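Local structure of N-acetyl-beta-D glucosaminidase (Rhizomucor miehei CAU432, 4ZM6) at residues 687-692 / 834-839; 683-688 / 850-855; 452-457 / 479-484; 371-376 / 497-502. The protein combines a family 3 beta-N-acetylglucosaminidase with a GCN5-related glucosamine N-acetyltransferase region that binds acetyl-CoA. All coordinates share one frame; numbering follows the deposited sequence.

Contact 1: 687-692 / 834-839; sequences HDLIGD and DWVELL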
loop_
_atom_site.group_PDB
_atom_site.type_symbol
_atom_site.label_atom_id
_atom_site.label_comp_id
_atom_site.label_asym_id
_atom_site.label_seq_id
_atom_site.Cartn_x
_atom_site.Cartn_y
_atom_site.Cartn_z
ATOM N N HIS A 687 38.914 -10.193 -5.455
ATOM C CA HIS A 687 39.338 -10.135 -6.862
ATOM C C HIS A 687 38.571 -11.050 -7.817
ATOM O O HIS A 687 38.137 -12.143 -7.443
ATOM C CB HIS A 687 40.819 -10.490 -6.959
ATOM C CG HIS A 687 41.672 -9.792 -5.948
ATOM N ND1 HIS A 687 42.172 -8.524 -6.148
ATOM C CD2 HIS A 687 42.107 -10.183 -4.727
ATOM C CE1 HIS A 687 42.884 -8.165 -5.093
ATOM N NE2 HIS A 687 42.859 -9.154 -4.217
ATOM N N ASP A 688 38.415 -10.571 -9.051
ATOM C CA ASP A 688 38.079 -11.406 -10.199
ATOM C C ASP A 688 39.373 -11.667 -10.969
ATOM O O ASP A 688 40.165 -10.744 -11.175
ATOM C CB ASP A 688 37.078 -10.703 -11.129
ATOM C CG ASP A 688 35.648 -10.734 -10.608
ATOM O OD1 ASP A 688 35.386 -11.340 -9.555
ATOM O OD2 ASP A 688 34.774 -10.125 -11.254
ATOM N N LEU A 689 39.574 -12.911 -11.400
ATOM C CA LEU A 689 40.771 -13.297 -12.152
ATOM C C LEU A 689 40.464 -13.534 -13.625
ATOM O O LEU A 689 39.338 -13.882 -13.979
ATOM C CB LEU A 689 41.381 -14.565 -11.561
ATOM C CG LEU A 689 41.537 -14.620 -10.041
ATOM C CD1 LEU A 689 42.215 -15.914 -9.632
ATOM C CD2 LEU A 689 42.328 -13.430 -9.518
ATOM N N ILE A 690 41.475 -13.342 -14.472
ATOM C CA ILE A 690 41.385 -13.676 -15.899
ATOM C C ILE A 690 42.562 -14.564 -16.291
ATOM O O ILE A 690 43.694 -14.338 -15.856
ATOM C CB ILE A 690 41.332 -12.428 -16.812
ATOM C CG1 ILE A 690 41.231 -12.852 -18.287
ATOM C CG2 ILE A 690 42.550 -11.535 -16.614
ATOM C CD1 ILE A 690 40.982 -11.712 -19.249
ATOM N N GLY A 691 42.290 -15.577 -17.111
ATOM C CA GLY A 691 43.320 -16.518 -17.550
ATOM C C GLY A 691 43.258 -16.800 -19.040
ATOM O O GLY A 691 42.197 -17.127 -19.569
ATOM N N ASP A 692 44.400 -16.670 -19.712
ATOM C CA ASP A 692 44.525 -17.038 -21.122
ATOM C C ASP A 692 44.664 -18.559 -21.251
ATOM O O ASP A 692 45.509 -19.166 -20.599
ATOM C CB ASP A 692 45.740 -16.346 -21.746
ATOM C CG ASP A 692 45.879 -16.627 -23.229
ATOM O OD1 ASP A 692 44.849 -16.676 -23.932
ATOM O OD2 ASP A 692 47.023 -16.794 -23.697
ATOM N N ASP A 834 35.787 -15.747 -10.644
ATOM C CA ASP A 834 35.174 -14.601 -9.995
ATOM C C ASP A 834 35.229 -14.719 -8.482
ATOM O O ASP A 834 35.086 -15.813 -7.938
ATOM C CB ASP A 834 33.721 -14.425 -10.469
ATOM C CG ASP A 834 32.825 -15.608 -10.113
ATOM O OD1 ASP A 834 33.149 -16.748 -10.499
ATOM O OD2 ASP A 834 31.782 -15.394 -9.458
ATOM N N TRP A 835 35.453 -13.579 -7.826
ATOM C CA TRP A 835 35.354 -13.442 -6.373
ATOM C C TRP A 835 36.223 -14.467 -5.654
ATOM O O TRP A 835 35.713 -15.430 -5.078
ATOM C CB TRP A 835 33.887 -13.553 -5.934
ATOM C CG TRP A 835 33.609 -13.215 -4.479
ATOM C CD1 TRP A 835 34.525 -13.031 -3.475
ATOM C CD2 TRP A 835 32.321 -13.069 -3.871
ATOM N NE1 TRP A 835 33.884 -12.758 -2.292
ATOM C CE2 TRP A 835 32.532 -12.778 -2.505
ATOM C CE3 TRP A 835 31.008 -13.150 -4.349
ATOM C CZ2 TRP A 835 31.479 -12.565 -1.611
ATOM C CZ3 TRP A 835 29.958 -12.940 -3.458
ATOM C CH2 TRP A 835 30.203 -12.653 -2.102
ATOM N N VAL A 836 37.535 -14.249 -5.695
ATOM C CA VAL A 836 38.490 -15.101 -4.989
ATOM C C VAL A 836 39.622 -14.281 -4.380
ATOM O O VAL A 836 39.860 -13.133 -4.767
ATOM C CB VAL A 836 39.091 -16.191 -5.904
ATOM C CG1 VAL A 836 38.012 -17.168 -6.355
ATOM C CG2 VAL A 836 39.812 -15.576 -7.101
ATOM N N GLU A 837 40.314 -14.895 -3.425
ATOM C CA GLU A 837 41.385 -14.234 -2.679
ATOM C C GLU A 837 42.743 -14.935 -2.778
ATOM O O GLU A 837 43.777 -14.267 -2.755
ATOM C CB GLU A 837 40.988 -14.110 -1.208
ATOM C CG GLU A 837 39.635 -13.457 -0.995
ATOM C CD GLU A 837 39.433 -12.994 0.434
ATOM O OE1 GLU A 837 38.516 -13.521 1.097
ATOM O OE2 GLU A 837 40.192 -12.107 0.895
ATOM N N LEU A 838 42.749 -16.263 -2.873
ATOM C CA LEU A 838 43.996 -17.032 -2.930
ATOM C C LEU A 838 44.656 -16.890 -4.302
ATOM O O LEU A 838 44.616 -17.804 -5.127
ATOM C CB LEU A 838 43.739 -18.509 -2.580
ATOM C CG LEU A 838 43.689 -18.923 -1.095
ATOM C CD1 LEU A 838 43.524 -17.755 -0.122
ATOM C CD2 LEU A 838 42.597 -19.963 -0.867
ATOM N N LEU A 839 45.273 -15.731 -4.519
ATOM C CA LEU A 839 45.834 -15.371 -5.823
ATOM C C LEU A 839 47.038 -16.218 -6.218
ATOM O O LEU A 839 47.264 -16.441 -7.406
ATOM C CB LEU A 839 46.212 -13.884 -5.860
ATOM C CG LEU A 839 45.152 -12.890 -6.360
ATOM C CD1 LEU A 839 43.733 -13.293 -5.976
ATOM C CD2 LEU A 839 45.469 -11.488 -5.854
#
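The imidazole of H687 carries L839 on one face and the backbone oxygen of V836 in plane at its edge, while its ND1 is bound to S852. L839 CD2 stands 4.0 Å from the ring centroid and 19° off the normal, a CH-pi contact in which the two side chains cross at about a right angle. Farther along the strand, L689 puts CD1 3.5 Å from V836 CG2, and its CD2 meets L839 CD1, an apolar patch of branched ends beside the imidazole.

H687 and V836 form an antiparallel hydrogen-bonded pair, with V836 N bound to H687 O at 2.8 Å. W835, with phi 54°, takes the positive-phi position of the G1 bulge, where the chain turns a corner. W835 N lies near H687 O at too poor an angle to bond and goes instead to D688 OD1 at 2.8 Å, nearly along the C-O axis.

The pairing is consistent with strand 686-692 of the first acetyltransferase region being inserted in the sheet of the second. The carboxylate of D688 is buried, but its other oxygen takes the hydroxyls of Y832 and Y853, while D834 turns away to R655; polar partners on both oxygens of D688 would offset the cost of burial.

Contact 2: 683-688 / 850-855; sequences DNLVHD and WRSYRL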
loop_
_atom_site.group_PDB
_atom_site.type_symbol
_atom_site.label_atom_id
_atom_site.label_comp_id
_atom_site.label_asym_id
_atom_site.label_seq_id
_atom_site.Cartn_x
_atom_site.Cartn_y
_atom_site.Cartn_z
ATOM N N ASP A 683 38.563 -4.129 5.099
ATOM C CA ASP A 683 39.913 -3.559 4.978
ATOM C C ASP A 683 40.626 -4.047 3.719
ATOM O O ASP A 683 41.303 -3.276 3.034
ATOM C CB ASP A 683 40.764 -3.941 6.194
ATOM C CG ASP A 683 40.189 -3.425 7.504
ATOM O OD1 ASP A 683 39.478 -2.396 7.486
ATOM O OD2 ASP A 683 40.460 -4.052 8.552
ATOM N N ASN A 684 40.469 -5.337 3.437
ATOM C CA ASN A 684 41.130 -5.993 2.308
ATOM C C ASN A 684 40.235 -6.019 1.076
ATOM O O ASN A 684 39.026 -5.802 1.172
ATOM C CB ASN A 684 41.534 -7.420 2.683
ATOM C CG ASN A 684 40.348 -8.277 3.094
ATOM O OD1 ASN A 684 39.754 -8.968 2.266
ATOM N ND2 ASN A 684 39.989 -8.227 4.377
ATOM N N LEU A 685 40.836 -6.292 -0.078
ATOM C CA LEU A 685 40.104 -6.367 -1.341
ATOM C C LEU A 685 39.726 -7.805 -1.682
ATOM O O LEU A 685 40.128 -8.755 -1.004
ATOM C CB LEU A 685 40.929 -5.762 -2.482
ATOM C CG LEU A 685 41.155 -4.248 -2.448
ATOM C CD1 LEU A 685 41.932 -3.812 -3.681
ATOM C CD2 LEU A 685 39.847 -3.474 -2.353
ATOM N N VAL A 686 38.929 -7.936 -2.738
ATOM C CA VAL A 686 38.474 -9.212 -3.265
ATOM C C VAL A 686 38.586 -9.092 -4.780
ATOM O O VAL A 686 38.375 -8.008 -5.323
ATOM C CB VAL A 686 37.032 -9.503 -2.790
ATOM C CG1 VAL A 686 36.180 -10.146 -3.876
ATOM C CG2 VAL A 686 37.053 -10.371 -1.541
ATOM N N HIS A 687 38.914 -10.193 -5.455
ATOM C CA HIS A 687 39.338 -10.135 -6.862
ATOM C C HIS A 687 38.571 -11.050 -7.817
ATOM O O HIS A 687 38.137 -12.143 -7.443
ATOM C CB HIS A 687 40.819 -10.490 -6.959
ATOM C CG HIS A 687 41.672 -9.792 -5.948
ATOM N ND1 HIS A 687 42.172 -8.524 -6.148
ATOM C CD2 HIS A 687 42.107 -10.183 -4.727
ATOM C CE1 HIS A 687 42.884 -8.165 -5.093
ATOM N NE2 HIS A 687 42.859 -9.154 -4.217
ATOM N N ASP A 688 38.415 -10.571 -9.051
ATOM C CA ASP A 688 38.079 -11.406 -10.199
ATOM C C ASP A 688 39.373 -11.667 -10.969
ATOM O O ASP A 688 40.165 -10.744 -11.175
ATOM C CB ASP A 688 37.078 -10.703 -11.129
ATOM C CG ASP A 688 35.648 -10.734 -10.608
ATOM O OD1 ASP A 688 35.386 -11.340 -9.555
ATOM O OD2 ASP A 688 34.774 -10.125 -11.254
ATOM N N TRP A 850 42.112 -9.511 -12.614
ATOM C CA TRP A 850 41.469 -8.781 -13.693
ATOM C C TRP A 850 40.858 -7.483 -13.181
ATOM O O TRP A 850 41.070 -6.417 -13.758
ATOM C CB TRP A 850 40.388 -9.661 -14.325
ATOM C CG TRP A 850 39.626 -8.973 -15.395
ATOM C CD1 TRP A 850 40.135 -8.409 -16.522
ATOM C CD2 TRP A 850 38.212 -8.763 -15.439
ATOM N NE1 TRP A 850 39.124 -7.856 -17.271
ATOM C CE2 TRP A 850 37.933 -8.060 -16.626
ATOM C CE3 TRP A 850 37.154 -9.098 -14.587
ATOM C CZ2 TRP A 850 36.636 -7.688 -16.991
ATOM C CZ3 TRP A 850 35.863 -8.728 -14.950
ATOM C CH2 TRP A 850 35.617 -8.031 -16.142
ATOM N N ARG A 851 40.073 -7.595 -12.114
ATOM C CA ARG A 851 39.465 -6.447 -11.460
ATOM C C ARG A 851 39.355 -6.736 -9.964
ATOM O O ARG A 851 39.254 -7.898 -9.561
ATOM C CB ARG A 851 38.071 -6.173 -12.035
ATOM C CG ARG A 851 38.027 -5.822 -13.514
ATOM C CD ARG A 851 38.531 -4.415 -13.784
ATOM N NE ARG A 851 38.643 -4.125 -15.216
ATOM C CZ ARG A 851 37.615 -3.886 -16.031
ATOM N NH1 ARG A 851 36.370 -3.906 -15.578
ATOM N NH2 ARG A 851 37.828 -3.629 -17.314
ATOM N N SER A 852 39.360 -5.682 -9.146
ATOM C CA SER A 852 39.262 -5.833 -7.687
ATOM C C SER A 852 38.047 -5.101 -7.119
ATOM O O SER A 852 37.603 -4.093 -7.671
ATOM C CB SER A 852 40.543 -5.334 -7.011
ATOM O OG SER A 852 41.691 -5.976 -7.551
ATOM N N TYR A 853 37.513 -5.623 -6.018
ATOM C CA TYR A 853 36.358 -5.027 -5.343
ATOM C C TYR A 853 36.572 -4.989 -3.837
ATOM O O TYR A 853 37.281 -5.822 -3.285
ATOM C CB TYR A 853 35.081 -5.827 -5.630
ATOM C CG TYR A 853 34.920 -6.265 -7.069
ATOM C CD1 TYR A 853 35.456 -7.465 -7.506
ATOM C CD2 TYR A 853 34.225 -5.484 -7.988
ATOM C CE1 TYR A 853 35.313 -7.876 -8.813
ATOM C CE2 TYR A 853 34.076 -5.892 -9.306
ATOM C CZ TYR A 853 34.628 -7.091 -9.709
ATOM O OH TYR A 853 34.499 -7.519 -11.011
ATOM N N ARG A 854 35.942 -4.029 -3.173
ATOM C CA ARG A 854 35.914 -3.995 -1.714
ATOM C C ARG A 854 34.504 -4.304 -1.248
ATOM O O ARG A 854 33.564 -3.582 -1.583
ATOM C CB ARG A 854 36.337 -2.627 -1.194
ATOM C CG ARG A 854 36.343 -2.516 0.327
ATOM C CD ARG A 854 36.674 -1.101 0.778
ATOM N NE ARG A 854 37.913 -0.624 0.165
ATOM C CZ ARG A 854 39.133 -0.980 0.559
ATOM N NH1 ARG A 854 39.307 -1.831 1.572
ATOM N NH2 ARG A 854 40.193 -0.491 -0.081
ATOM N N LEU A 855 34.357 -5.376 -0.477
ATOM C CA LEU A 855 33.050 -5.767 0.020
ATOM C C LEU A 855 32.561 -4.770 1.058
ATOM O O LEU A 855 33.353 -4.045 1.662
ATOM C CB LEU A 855 33.095 -7.166 0.634
ATOM C CG LEU A 855 33.589 -8.302 -0.266
ATOM C CD1 LEU A 855 33.283 -9.648 0.382
ATOM C CD2 LEU A 855 32.979 -8.221 -1.663
#
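Strands 686-688 and 850-854 run antiparallel, their short axes 4.6 Å apart at closest and 152° between directions. V686 and Y853 form a hydrogen-bonded pair, Y853 N reaching V686 O at 2.6 Å; H687 and S852 follow as a non-hydrogen-bonded pair. At D688 the regular pattern breaks into a classic beta bulge, because W850 and R851 both face it: D688 O accepts from W850 N at 2.7 Å and, more loosely, from R851 N at 3.3 Å.

On the face of H687, imidazole ND1 and S852 OG lie 2.9 Å apart in a hydrogen bond, the hydroxyl arriving at the ring edge; a small serine suits this closely spaced pair. On the opposite face, Y853 OH gives a hydrogen bond to D688 OD2 of 2.6 Å, approaching from 58° above the carboxylate plane. The carboxylate meets the ring at its edge. W850 offers its own edge to D688, CE3 lying 3.8 Å from CB, and R851 CG covers part of one face of the indole.

Toward the loop, R854 bends at chi3 (-53°), which swings the guanidinium back so that L685 CD2 lies over one face, 3.8 Å from NH2. NH1 bonds to D682 O and more weakly to D683 O.

R854 therefore ties the segment around 682-685 to a strand of the second acetyltransferase region, and the arginine's charge would be eased by backbone carbonyl dipoles.

Contact 3: 452-457 / 479-484; sequences TANANL and AVMNPY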
loop_
_atom_site.group_PDB
_atom_site.type_symbol
_atom_site.label_atom_id
_atom_site.label_comp_id
_atom_site.label_asym_id
_atom_site.label_seq_id
_atom_site.Cartn_x
_atom_site.Cartn_y
_atom_site.Cartn_z
ATOM N N THR A 452 11.891 34.222 15.863
ATOM C CA THR A 452 10.631 33.814 16.473
ATOM C C THR A 452 10.760 32.403 17.022
ATOM O O THR A 452 11.517 31.588 16.504
ATOM C CB THR A 452 9.451 33.881 15.489
ATOM O OG1 THR A 452 9.575 32.847 14.504
ATOM C CG2 THR A 452 9.400 35.252 14.813
ATOM N N ALA A 453 10.030 32.147 18.098
ATOM C CA ALA A 453 9.936 30.833 18.700
ATOM C C ALA A 453 8.465 30.637 19.042
ATOM O O ALA A 453 7.980 31.167 20.045
ATOM C CB ALA A 453 10.803 30.763 19.944
ATOM N N ASN A 454 7.760 29.907 18.175
ATOM C CA ASN A 454 6.312 29.690 18.292
ATOM C C ASN A 454 5.527 30.997 18.447
ATOM O O ASN A 454 4.719 31.151 19.366
ATOM C CB ASN A 454 5.996 28.704 19.431
ATOM C CG ASN A 454 6.381 27.269 19.094
ATOM O OD1 ASN A 454 6.692 26.946 17.949
ATOM N ND2 ASN A 454 6.346 26.395 20.093
ATOM N N ALA A 455 5.782 31.942 17.543
ATOM C CA ALA A 455 5.010 33.180 17.473
ATOM C C ALA A 455 3.511 32.883 17.407
ATOM O O ALA A 455 2.720 33.528 18.089
ATOM C CB ALA A 455 5.444 34.013 16.275
ATOM N N ASN A 456 3.132 31.879 16.615
ATOM C CA ASN A 456 1.728 31.441 16.511
ATOM C C ASN A 456 1.093 30.976 17.830
ATOM O O ASN A 456 -0.048 30.506 17.827
ATOM C CB ASN A 456 1.558 30.363 15.409
ATOM C CG ASN A 456 2.052 28.966 15.818
ATOM O OD1 ASN A 456 1.780 27.984 15.120
ATOM N ND2 ASN A 456 2.772 28.869 16.931
ATOM N N LEU A 457 1.853 31.082 18.927
ATOM C CA LEU A 457 1.382 30.834 20.294
ATOM C C LEU A 457 1.699 31.986 21.267
ATOM O O LEU A 457 1.334 31.907 22.437
ATOM C CB LEU A 457 2.029 29.541 20.823
ATOM C CG LEU A 457 1.338 28.168 20.695
ATOM C CD1 LEU A 457 0.286 28.066 19.592
ATOM C CD2 LEU A 457 2.386 27.070 20.526
ATOM N N ALA A 479 12.244 31.273 12.231
ATOM C CA ALA A 479 11.475 30.581 13.273
ATOM C C ALA A 479 12.198 29.306 13.706
ATOM O O ALA A 479 12.486 28.431 12.888
ATOM C CB ALA A 479 10.079 30.257 12.775
ATOM N N VAL A 480 12.487 29.199 14.997
ATOM C CA VAL A 480 13.371 28.144 15.484
ATOM C C VAL A 480 12.659 27.047 16.281
ATOM O O VAL A 480 13.279 26.055 16.654
ATOM C CB VAL A 480 14.544 28.734 16.298
ATOM C CG1 VAL A 480 15.291 29.750 15.454
ATOM C CG2 VAL A 480 14.071 29.377 17.597
ATOM N N MET A 481 11.368 27.223 16.552
ATOM C CA MET A 481 10.573 26.150 17.149
ATOM C C MET A 481 9.673 25.531 16.067
ATOM O O MET A 481 10.190 24.867 15.168
ATOM C CB MET A 481 9.827 26.657 18.383
ATOM C CG MET A 481 10.788 27.004 19.507
ATOM S SD MET A 481 10.019 27.485 21.063
ATOM C CE MET A 481 9.558 25.886 21.740
ATOM N N ASN A 482 8.362 25.739 16.119
ATOM C CA ASN A 482 7.507 25.242 15.048
ATOM C C ASN A 482 7.659 26.100 13.796
ATOM O O ASN A 482 7.813 27.315 13.896
ATOM C CB ASN A 482 6.038 25.219 15.476
ATOM C CG ASN A 482 5.773 24.249 16.610
ATOM O OD1 ASN A 482 6.569 23.346 16.881
ATOM N ND2 ASN A 482 4.642 24.428 17.281
ATOM N N PRO A 483 7.602 25.475 12.608
ATOM C CA PRO A 483 7.760 26.199 11.342
ATOM C C PRO A 483 6.527 26.965 10.857
ATOM O O PRO A 483 6.595 27.643 9.827
ATOM C CB PRO A 483 8.090 25.079 10.354
ATOM C CG PRO A 483 7.362 23.904 10.895
ATOM C CD PRO A 483 7.507 24.020 12.387
ATOM N N TYR A 484 5.420 26.878 11.590
ATOM C CA TYR A 484 4.150 27.458 11.137
ATOM C C TYR A 484 4.056 28.986 11.317
ATOM O O TYR A 484 3.151 29.616 10.768
ATOM C CB TYR A 484 2.972 26.799 11.863
ATOM C CG TYR A 484 2.909 25.275 11.791
ATOM C CD1 TYR A 484 2.501 24.621 10.628
ATOM C CD2 TYR A 484 3.215 24.498 12.904
ATOM C CE1 TYR A 484 2.427 23.240 10.572
ATOM C CE2 TYR A 484 3.145 23.117 12.861
ATOM C CZ TYR A 484 2.749 22.489 11.692
ATOM O OH TYR A 484 2.678 21.108 11.658
#
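N454 has a left-handed backbone and sets its CG anti to its carbonyl carbon (chi1 -72°), which carries OD1 across to the backbone of N482. There N482 N donates to N454 OD1 at 2.8 Å with a fairly straight angle of 158°, the donor tilted somewhat from the carbonyl plane. An asparagine suits the spot: it tolerates this backbone, and its short amide imitates a peptide carbonyl.

In M481, chi1 and an extended chi2 bring SD against A453 CB at 3.6 Å, and the bend at chi3 (79°) turns CE toward N454 ND2, 3.6 Å away. The side chains of N454 and M481 cross at about a right angle. One step earlier, T452 and A479 form a parallel bridge, and V480 N reaches T452 O at 3.0 Å. The hydroxyl of T452 is taken by D485, which also receives A455 N.

N482 and Y484 look beyond the pair, toward N143 (weakly) and N138 in the TIM-barrel region. Both loops follow the C-terminal ends of the parallel strands of a beta-alpha-beta crossover, 447-452 and 475-479, the first leading into helix 459-471; this is the building unit of an alpha/beta sheet domain packed against the family 3 glycosidase barrel.

Contact 4: 371-376 / 497-502; sequences VPTVVT and VTYEYT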
loop_
_atom_site.group_PDB
_atom_site.type_symbol
_atom_site.label_atom_id
_atom_site.label_comp_id
_atom_site.label_asym_id
_atom_site.label_seq_id
_atom_site.Cartn_x
_atom_site.Cartn_y
_atom_site.Cartn_z
ATOM N N VAL A 371 19.470 20.566 7.033
ATOM C CA VAL A 371 18.220 20.671 7.808
ATOM C C VAL A 371 17.379 21.930 7.530
ATOM O O VAL A 371 16.246 21.813 7.071
ATOM C CB VAL A 371 18.483 20.530 9.326
ATOM C CG1 VAL A 371 17.281 20.975 10.147
ATOM C CG2 VAL A 371 18.844 19.089 9.665
ATOM N N PRO A 372 17.909 23.131 7.814
ATOM C CA PRO A 372 17.004 24.272 7.698
ATOM C C PRO A 372 16.497 24.518 6.278
ATOM O O PRO A 372 17.187 24.210 5.303
ATOM C CB PRO A 372 17.852 25.451 8.183
ATOM C CG PRO A 372 19.250 25.036 7.921
ATOM C CD PRO A 372 19.286 23.551 8.125
ATOM N N THR A 373 15.288 25.067 6.195
ATOM C CA THR A 373 14.604 25.318 4.939
ATOM C C THR A 373 14.368 26.819 4.765
ATOM O O THR A 373 13.936 27.494 5.696
ATOM C CB THR A 373 13.230 24.615 4.911
ATOM O OG1 THR A 373 13.354 23.271 5.393
ATOM C CG2 THR A 373 12.658 24.603 3.507
ATOM N N VAL A 374 14.659 27.333 3.573
ATOM C CA VAL A 374 14.247 28.672 3.182
ATOM C C VAL A 374 12.862 28.506 2.582
ATOM O O VAL A 374 12.704 27.836 1.559
ATOM C CB VAL A 374 15.200 29.276 2.140
ATOM C CG1 VAL A 374 14.691 30.627 1.674
ATOM C CG2 VAL A 374 16.607 29.391 2.718
ATOM N N VAL A 375 11.863 29.106 3.223
ATOM C CA VAL A 375 10.468 28.885 2.865
ATOM C C VAL A 375 9.987 29.933 1.861
ATOM O O VAL A 375 9.333 29.602 0.872
ATOM C CB VAL A 375 9.583 28.890 4.124
ATOM C CG1 VAL A 375 8.126 28.634 3.768
ATOM C CG2 VAL A 375 10.076 27.851 5.115
ATOM N N THR A 376 10.299 31.197 2.118
ATOM C CA THR A 376 10.038 32.247 1.138
ATOM C C THR A 376 11.236 33.169 1.034
ATOM O O THR A 376 12.035 33.286 1.958
ATOM C CB THR A 376 8.765 33.070 1.456
ATOM O OG1 THR A 376 8.907 33.735 2.714
ATOM C CG2 THR A 376 7.534 32.167 1.493
ATOM N N VAL A 497 13.154 28.338 8.386
ATOM C CA VAL A 497 12.809 27.532 9.554
ATOM C C VAL A 497 13.943 26.568 9.896
ATOM O O VAL A 497 14.614 26.046 9.003
ATOM C CB VAL A 497 11.485 26.764 9.336
ATOM C CG1 VAL A 497 10.322 27.740 9.230
ATOM C CG2 VAL A 497 11.549 25.877 8.094
ATOM N N THR A 498 14.167 26.363 11.194
ATOM C CA THR A 498 15.262 25.526 11.670
ATOM C C THR A 498 14.766 24.280 12.384
ATOM O O THR A 498 15.566 23.410 12.725
ATOM C CB THR A 498 16.193 26.304 12.626
ATOM O OG1 THR A 498 15.604 26.398 13.930
ATOM C CG2 THR A 498 16.471 27.709 12.083
ATOM N N TYR A 499 13.458 24.211 12.640
ATOM C CA TYR A 499 12.822 23.047 13.267
ATOM C C TYR A 499 13.295 22.730 14.698
ATOM O O TYR A 499 12.820 21.762 15.298
ATOM C CB TYR A 499 12.982 21.798 12.379
ATOM C CG TYR A 499 12.576 22.001 10.933
ATOM C CD1 TYR A 499 11.233 22.059 10.571
ATOM C CD2 TYR A 499 13.530 22.131 9.929
ATOM C CE1 TYR A 499 10.851 22.245 9.252
ATOM C CE2 TYR A 499 13.158 22.320 8.607
ATOM C CZ TYR A 499 11.816 22.375 8.274
ATOM O OH TYR A 499 11.436 22.555 6.961
ATOM N N GLU A 500 14.222 23.522 15.240
ATOM C CA GLU A 500 14.678 23.361 16.626
ATOM C C GLU A 500 15.657 24.472 16.983
ATOM O O GLU A 500 16.326 25.020 16.104
ATOM C CB GLU A 500 15.335 21.995 16.858
ATOM C CG GLU A 500 16.578 21.735 16.023
ATOM C CD GLU A 500 17.088 20.317 16.190
ATOM O OE1 GLU A 500 18.162 20.138 16.806
ATOM O OE2 GLU A 500 16.401 19.382 15.719
ATOM N N TYR A 501 15.743 24.787 18.273
ATOM C CA TYR A 501 16.566 25.905 18.738
ATOM C C TYR A 501 17.906 25.467 19.321
ATOM O O TYR A 501 18.518 26.197 20.107
ATOM C CB TYR A 501 15.798 26.779 19.745
ATOM C CG TYR A 501 15.147 26.034 20.891
ATOM C CD1 TYR A 501 15.879 25.185 21.715
ATOM C CD2 TYR A 501 13.798 26.195 21.160
ATOM C CE1 TYR A 501 15.278 24.510 22.765
ATOM C CE2 TYR A 501 13.190 25.527 22.206
ATOM C CZ TYR A 501 13.934 24.687 23.006
ATOM O OH TYR A 501 13.334 24.020 24.043
ATOM N N THR A 502 18.366 24.285 18.921
ATOM C CA THR A 502 19.675 23.786 19.330
ATOM C C THR A 502 20.796 24.639 18.709
ATOM O O THR A 502 20.610 25.233 17.643
ATOM C CB THR A 502 19.847 22.307 18.920
ATOM O OG1 THR A 502 19.678 22.170 17.502
ATOM C CG2 THR A 502 18.823 21.425 19.641
#
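T373 OG1 is held by two hydroxyls, Y499 OH at 2.6 Å and that of S521, within the mixed sheet of the alpha/beta domain. Strand 373-377 is the outermost strand there, antiparallel to strand 494-497, whose exit loop supplies Y499. A threonine fits because beta branching favours the extended backbone of a strand while OG1 serves as a compact polar end.

T373 and V497 make an antiparallel hydrogen-bonded pair: T373 N reaches V497 O at 3.0 Å, and V497 N returns to T373 O at 2.9 Å. Beyond V497 the chain turns, and Y499 takes up a positive phi (63°). With CG then anti to the carbonyl carbon (chi1 -50°), its ring comes back beside the strand, its edge toward V371 O and T373 OG1, both in the ring plane. V371 CG1 touches Y499 CD2 at 3.9 Å as the two side chains slide past each other in opposite directions. V375 CG2 meets V497 CG2 at 3.9 Å, an apolar contact suited to the buried sheet face.

Helix 99-105, from the glycosidase barrel region, packs on Y499 through M100 and A104, and the tyrosine thus packs where the two domains meet. Within 498-500, T498 OG1 donates to E500 O at 2.7 Å, from above the carbonyl plane. E500 also reaches Y368 and G98, and T502, the N-cap of helix 503-513, sends OG1 to the anti lone pair of E500 OE1, 2.6 Å away.

From the N terminus, the chain passes the glycosidase barrel before contact 4 opens at 371-376. That loop stays open across most of the alpha/beta sheet domain and encloses contact 3, which opens at 452-457 and closes at 479-484; contact 4 then closes at 497-502. The centres of contacts 3 and 4 are about 10 Å apart and the two touch. The acetyltransferase part follows. Contact 2 opens at 683-688, contact 1 at 687-692, and contact 1 closes inside the loop of contact 2. These place strand 686-692 of the first region in the sheet of the second, between strands 830-836 and 847-857. Centres of the two pairs lie about 43 to 61 Å apart.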